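Local coordinates for N-acetylmuramoyl-l-alanine amidase (Bartonella henselae, PDB 3NE8), which probably hydrolyses, as a zinc-dependent amidase, the bond between N-acetylmuramic acid and L-alanine in peptidoglycan during bacterial cell-wall remodelling, at residues H48-L53 with Q71-D76; N154-L159 with I164-N169. All coordinates share one frame; numbering follows the deposited sequence.

Contact 1 of 2, residues H48-L53 with Q71-D76; sequences HTIVAL and QEFDAD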
loop_
_atom_site.group_PDB
_atom_site.type_symbol
_atom_site.label_atom_id
_atom_site.label_comp_id
_atom_site.label_asym_id
_atom_site.label_seq_id
_atom_site.Cartn_x
_atom_site.Cartn_y
_atom_site.Cartn_z
ATOM N N HIS A 48 0.732 -0.737 20.925
ATOM C CA HIS A 48 0.423 0.453 20.142
ATOM C C HIS A 48 -0.832 0.370 19.268
ATOM O O HIS A 48 -0.891 1.023 18.227
ATOM C CB HIS A 48 1.622 0.833 19.265
ATOM C CG HIS A 48 2.910 0.964 20.018
ATOM N ND1 HIS A 48 3.969 0.100 19.836
ATOM C CD2 HIS A 48 3.309 1.856 20.955
ATOM C CE1 HIS A 48 4.966 0.456 20.628
ATOM N NE2 HIS A 48 4.591 1.518 21.318
ATOM N N THR A 49 -1.825 -0.427 19.667
ATOM C CA THR A 49 -3.137 -0.353 19.024
ATOM C C THR A 49 -4.224 -0.058 20.048
ATOM O O THR A 49 -4.354 -0.767 21.042
ATOM C CB THR A 49 -3.515 -1.652 18.292
ATOM O OG1 THR A 49 -2.462 -2.026 17.392
ATOM C CG2 THR A 49 -4.804 -1.446 17.517
ATOM N N ILE A 50 -5.007 0.989 19.797
ATOM C CA ILE A 50 -6.143 1.327 20.646
ATOM C C ILE A 50 -7.413 0.964 19.892
ATOM O O ILE A 50 -7.589 1.353 18.738
ATOM C CB ILE A 50 -6.142 2.815 20.997
ATOM C CG1 ILE A 50 -4.868 3.171 21.767
ATOM C CG2 ILE A 50 -7.367 3.174 21.824
ATOM C CD1 ILE A 50 -4.816 4.612 22.190
ATOM N N VAL A 51 -8.285 0.203 20.544
ATOM C CA VAL A 51 -9.431 -0.396 19.878
ATOM C C VAL A 51 -10.729 0.056 20.510
ATOM O O VAL A 51 -10.829 0.137 21.734
ATOM C CB VAL A 51 -9.391 -1.925 20.024
ATOM C CG1 VAL A 51 -10.556 -2.577 19.280
ATOM C CG2 VAL A 51 -8.066 -2.469 19.536
ATOM N N ALA A 52 -11.730 0.330 19.687
ATOM C CA ALA A 52 -13.086 0.533 20.174
ATOM C C ALA A 52 -14.034 -0.262 19.294
ATOM O O ALA A 52 -13.740 -0.520 18.124
ATOM C CB ALA A 52 -13.461 2.006 20.166
ATOM N N LEU A 53 -15.160 -0.669 19.863
ATOM C CA LEU A 53 -16.224 -1.333 19.125
ATOM C C LEU A 53 -17.411 -0.378 18.948
ATOM O O LEU A 53 -17.703 0.423 19.844
ATOM C CB LEU A 53 -16.679 -2.593 19.872
ATOM C CG LEU A 53 -15.957 -3.901 19.544
ATOM C CD1 LEU A 53 -14.444 -3.811 19.771
ATOM C CD2 LEU A 53 -16.546 -5.056 20.343
ATOM N N GLN A 71 -15.692 7.898 13.048
ATOM C CA GLN A 71 -15.207 9.264 12.895
ATOM C C GLN A 71 -15.023 9.963 14.238
ATOM O O GLN A 71 -14.040 10.665 14.444
ATOM C CB GLN A 71 -16.153 10.061 12.001
ATOM C CG GLN A 71 -16.210 9.537 10.579
ATOM C CD GLN A 71 -17.278 10.211 9.764
ATOM O OE1 GLN A 71 -18.419 10.341 10.204
ATOM N NE2 GLN A 71 -16.917 10.654 8.567
ATOM N N GLU A 72 -15.969 9.780 15.150
ATOM C CA GLU A 72 -15.882 10.381 16.478
ATOM C C GLU A 72 -14.648 9.902 17.238
ATOM O O GLU A 72 -14.081 10.636 18.054
ATOM C CB GLU A 72 -17.154 10.083 17.279
ATOM C CG GLU A 72 -18.380 10.821 16.763
ATOM C CD GLU A 72 -19.674 10.358 17.414
ATOM O OE1 GLU A 72 -20.658 11.124 17.373
ATOM O OE2 GLU A 72 -19.710 9.233 17.959
ATOM N N PHE A 73 -14.235 8.665 16.965
ATOM C CA PHE A 73 -13.074 8.062 17.620
ATOM C C PHE A 73 -11.764 8.504 16.960
ATOM O O PHE A 73 -10.683 8.130 17.421
ATOM C CB PHE A 73 -13.188 6.529 17.544
ATOM C CG PHE A 73 -12.278 5.784 18.493
ATOM C CD1 PHE A 73 -12.505 5.827 19.854
ATOM C CD2 PHE A 73 -11.237 5.000 18.021
ATOM C CE1 PHE A 73 -11.682 5.133 20.740
ATOM C CE2 PHE A 73 -10.425 4.294 18.897
ATOM C CZ PHE A 73 -10.649 4.363 20.256
ATOM N N ASP A 74 -11.839 9.261 15.867
ATOM C CA ASP A 74 -10.648 9.575 15.078
ATOM C C ASP A 74 -9.939 8.292 14.649
ATOM O O ASP A 74 -8.717 8.169 14.746
ATOM C CB ASP A 74 -9.701 10.508 15.844
ATOM C CG ASP A 74 -10.227 11.926 15.939
ATOM O OD1 ASP A 74 -11.072 12.313 15.100
ATOM O OD2 ASP A 74 -9.798 12.657 16.850
ATOM N N ALA A 75 -10.718 7.322 14.190
ATOM C CA ALA A 75 -10.173 6.036 13.776
ATOM C C ALA A 75 -9.207 6.177 12.614
ATOM O O ALA A 75 -9.430 6.977 11.709
ATOM C CB ALA A 75 -11.294 5.084 13.380
ATOM N N ASP A 76 -8.141 5.379 12.649
ATOM C CA ASP A 76 -7.239 5.207 11.514
ATOM C C ASP A 76 -7.674 4.076 10.590
ATOM O O ASP A 76 -7.164 3.944 9.476
ATOM C CB ASP A 76 -5.828 4.926 12.024
ATOM C CG ASP A 76 -5.275 6.062 12.852
ATOM O OD1 ASP A 76 -5.263 7.209 12.347
ATOM O OD2 ASP A 76 -4.848 5.813 14.002
#
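The aromatic ring of Phe73 has the methyl of Ala52 over one face and the methyl branch of Ile50 at its edge, near the ring plane. This is part of a beta-alpha-beta crossover: strand 49-53, at one margin of the mixed sheet, is followed by helix 63-72, and Phe73 meets the strand where that helix gives way to the link into parallel strand 77-82. Ala52 CB lies 3.7 Å from the ring centroid and 17° off its normal, a CH-pi contact shifted toward the rim, with Phe73 CE1 as its nearest atom at 3.6 Å. Phe73 extends its ring toward the strand because CG lies anti to the backbone N (chi1 -164°). Strand alternation sorts the neighbours: Ile50 and Ala52 point to the ring, whereas Val51 turns the other way onto Arg40 and Leu43 of helix 28-45. Arg6 adds a cation-pi interaction with Phe73, and its NE also hydrogen-bonds the Phe73 carbonyl oxygen. Just beyond, Asp74 has the positive phi of a Schellman motif; its N also bonds Gln71 O at 3.0 Å. On the strand side the meeting closes with Ile50 CG2, 3.8 Å from Phe73 CZ.

Contact 2 of 2, residues N154-L159 with I164-N169; sequences NVVSNL and INLINN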
loop_
_atom_site.group_PDB
_atom_site.type_symbol
_atom_site.label_atom_id
_atom_site.label_comp_id
_atom_site.label_asym_id
_atom_site.label_seq_id
_atom_site.Cartn_x
_atom_site.Cartn_y
_atom_site.Cartn_z
ATOM N N ASN A 154 -3.639 -6.624 2.067
ATOM C CA ASN A 154 -2.798 -7.237 3.074
ATOM C C ASN A 154 -3.541 -8.308 3.863
ATOM O O ASN A 154 -2.974 -9.355 4.174
ATOM C CB ASN A 154 -2.204 -6.200 4.015
ATOM C CG ASN A 154 -0.905 -6.675 4.634
ATOM O OD1 ASN A 154 -0.076 -7.298 3.962
ATOM N ND2 ASN A 154 -0.720 -6.388 5.912
ATOM N N VAL A 155 -4.804 -8.047 4.179
ATOM C CA VAL A 155 -5.595 -9.022 4.913
ATOM C C VAL A 155 -5.683 -10.332 4.141
ATOM O O VAL A 155 -5.443 -11.403 4.694
ATOM C CB VAL A 155 -7.004 -8.485 5.223
ATOM C CG1 VAL A 155 -7.904 -9.611 5.685
ATOM C CG2 VAL A 155 -6.941 -7.389 6.294
ATOM N N VAL A 156 -6.008 -10.235 2.859
ATOM C CA VAL A 156 -6.084 -11.410 2.004
ATOM C C VAL A 156 -4.747 -12.149 1.959
ATOM O O VAL A 156 -4.703 -13.365 2.113
ATOM C CB VAL A 156 -6.516 -11.022 0.578
ATOM C CG1 VAL A 156 -6.238 -12.162 -0.397
ATOM C CG2 VAL A 156 -7.983 -10.609 0.564
ATOM N N SER A 157 -3.663 -11.407 1.766
ATOM C CA SER A 157 -2.330 -12.007 1.710
ATOM C C SER A 157 -2.021 -12.807 2.976
ATOM O O SER A 157 -1.555 -13.942 2.907
ATOM C CB SER A 157 -1.275 -10.917 1.510
ATOM O OG SER A 157 0.033 -11.471 1.468
ATOM N N ASN A 158 -2.272 -12.217 4.137
ATOM C CA ASN A 158 -1.954 -12.884 5.395
ATOM C C ASN A 158 -2.901 -14.024 5.754
ATOM O O ASN A 158 -2.480 -15.013 6.348
ATOM C CB ASN A 158 -1.840 -11.873 6.533
ATOM C CG ASN A 158 -0.577 -11.051 6.435
ATOM O OD1 ASN A 158 0.491 -11.581 6.115
ATOM N ND2 ASN A 158 -0.686 -9.765 6.702
ATOM N N LEU A 159 -4.168 -13.904 5.376
ATOM C CA LEU A 159 -5.088 -15.025 5.580
ATOM C C LEU A 159 -4.592 -16.227 4.789
ATOM O O LEU A 159 -4.601 -17.354 5.283
ATOM C CB LEU A 159 -6.514 -14.667 5.171
ATOM C CG LEU A 159 -7.239 -13.678 6.080
ATOM C CD1 LEU A 159 -8.571 -13.313 5.451
ATOM C CD2 LEU A 159 -7.430 -14.268 7.458
ATOM N N ILE A 164 -5.942 -19.970 5.989
ATOM C CA ILE A 164 -7.357 -19.748 6.237
ATOM C C ILE A 164 -8.043 -19.695 4.884
ATOM O O ILE A 164 -7.603 -18.970 3.991
ATOM C CB ILE A 164 -7.567 -18.439 6.995
ATOM C CG1 ILE A 164 -6.967 -18.581 8.394
ATOM C CG2 ILE A 164 -9.047 -18.081 7.059
ATOM C CD1 ILE A 164 -6.972 -17.339 9.193
ATOM N N ASN A 165 -9.099 -20.479 4.713
ATOM C CA ASN A 165 -9.709 -20.597 3.396
ATOM C C ASN A 165 -10.372 -19.312 2.940
ATOM O O ASN A 165 -11.162 -18.708 3.676
ATOM C CB ASN A 165 -10.716 -21.744 3.349
ATOM C CG ASN A 165 -11.294 -21.930 1.968
ATOM O OD1 ASN A 165 -10.558 -22.128 1.002
ATOM N ND2 ASN A 165 -12.614 -21.837 1.853
ATOM N N LEU A 166 -10.042 -18.909 1.718
ATOM C CA LEU A 166 -10.564 -17.699 1.100
ATOM C C LEU A 166 -11.492 -18.078 -0.038
ATOM O O LEU A 166 -11.277 -19.085 -0.708
ATOM C CB LEU A 166 -9.416 -16.862 0.539
ATOM C CG LEU A 166 -8.470 -16.207 1.545
ATOM C CD1 LEU A 166 -7.103 -15.975 0.934
ATOM C CD2 LEU A 166 -9.060 -14.899 2.032
ATOM N N ILE A 167 -12.531 -17.278 -0.253
ATOM C CA ILE A 167 -13.370 -17.430 -1.433
ATOM C C ILE A 167 -12.559 -17.102 -2.677
ATOM O O ILE A 167 -11.553 -16.406 -2.594
ATOM C CB ILE A 167 -14.586 -16.486 -1.366
ATOM C CG1 ILE A 167 -15.627 -16.859 -2.421
ATOM C CG2 ILE A 167 -14.157 -15.023 -1.513
ATOM C CD1 ILE A 167 -16.933 -16.113 -2.261
ATOM N N ASN A 168 -12.966 -17.624 -3.830
ATOM C CA ASN A 168 -12.388 -17.214 -5.100
ATOM C C ASN A 168 -12.531 -15.706 -5.245
ATOM O O ASN A 168 -13.584 -15.171 -4.913
ATOM C CB ASN A 168 -13.118 -17.917 -6.244
ATOM C CG ASN A 168 -12.774 -17.339 -7.596
ATOM O OD1 ASN A 168 -11.656 -17.489 -8.077
ATOM N ND2 ASN A 168 -13.739 -16.673 -8.220
ATOM N N ASN A 169 -11.508 -15.029 -5.755
ATOM C CA ASN A 169 -11.543 -13.567 -5.855
ATOM C C ASN A 169 -11.901 -12.943 -4.506
ATOM O O ASN A 169 -12.976 -12.359 -4.350
ATOM C CB ASN A 169 -12.557 -13.117 -6.912
ATOM C CG ASN A 169 -12.176 -13.550 -8.309
ATOM O OD1 ASN A 169 -13.038 -13.821 -9.143
ATOM N ND2 ASN A 169 -10.881 -13.617 -8.572
#
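Leu159 meets both Ile164 and Leu166 where helix 135-161 gives way, through a short link, to the short strand 166-167, a helix-to-strand connection on the side of the mixed sheet where strand 94-99 lies. The close-packed part centres on the forked end of Leu159. Its CG stands anti to the carbonyl carbon (chi1 -71°), and the two methyls then serve different neighbours: Leu159 CD2 reaches Ile164 CD1 at 3.6 Å, while Leu159 CD1 rests 3.8 Å from Leu166 CD2. A backbone bond ties the same end of the helix, Ile164 N donating to Leu159 O over 3.0 Å with an N-H...O angle of 160°; the donor is tilted 27° from the carbonyl plane. Packing slackens one helical turn back, where Val156 CG1 and Leu166 CD1 approach only to 4.1 Å. Here Leu166 is partly exposed, unlike the buried Leu159 and Ile164. Chain alternation marks the solvent side: between the two inward residues, Asn165 turns away from the helix and is exposed. Its backbone, like that of Ile167, bonds Ala94 and so joins the short strand to strand 94-99. On the helix, Asn158 turns away from this contact, its ND2 bonding Gln222 and Ser219 of helix 206-227. At the looser end, Leu166 CD1 comes closer to a carbonyl than to the valine methyl, lying 3.7 Å from Val156 O.

How the contacts relate
Contact 1 closes along the chain before contact 2 opens, with centres 24 Å from each other and nearest atoms about 12 Å. Contact 1 involves one outermost strand of the mixed sheet, 49-53; contact 2 lies beside strand 94-99 and touches strand 170-174, the outermost strand at the opposite margin. Helix 206-227 bridges the surroundings of both, with Arg221 near His48 and Thr49, and Ser219 and Gln222 bonded to Asn158. Neither contact contains a zinc ligand; that site is built from His13, Glu28, His82, Asp84 and Glu115. Within one amidase fold, contact 1 packs the residue after helix 63-72 on an edge strand, whereas contact 2 ties helix 135-161 to a short strand paired with 94-99.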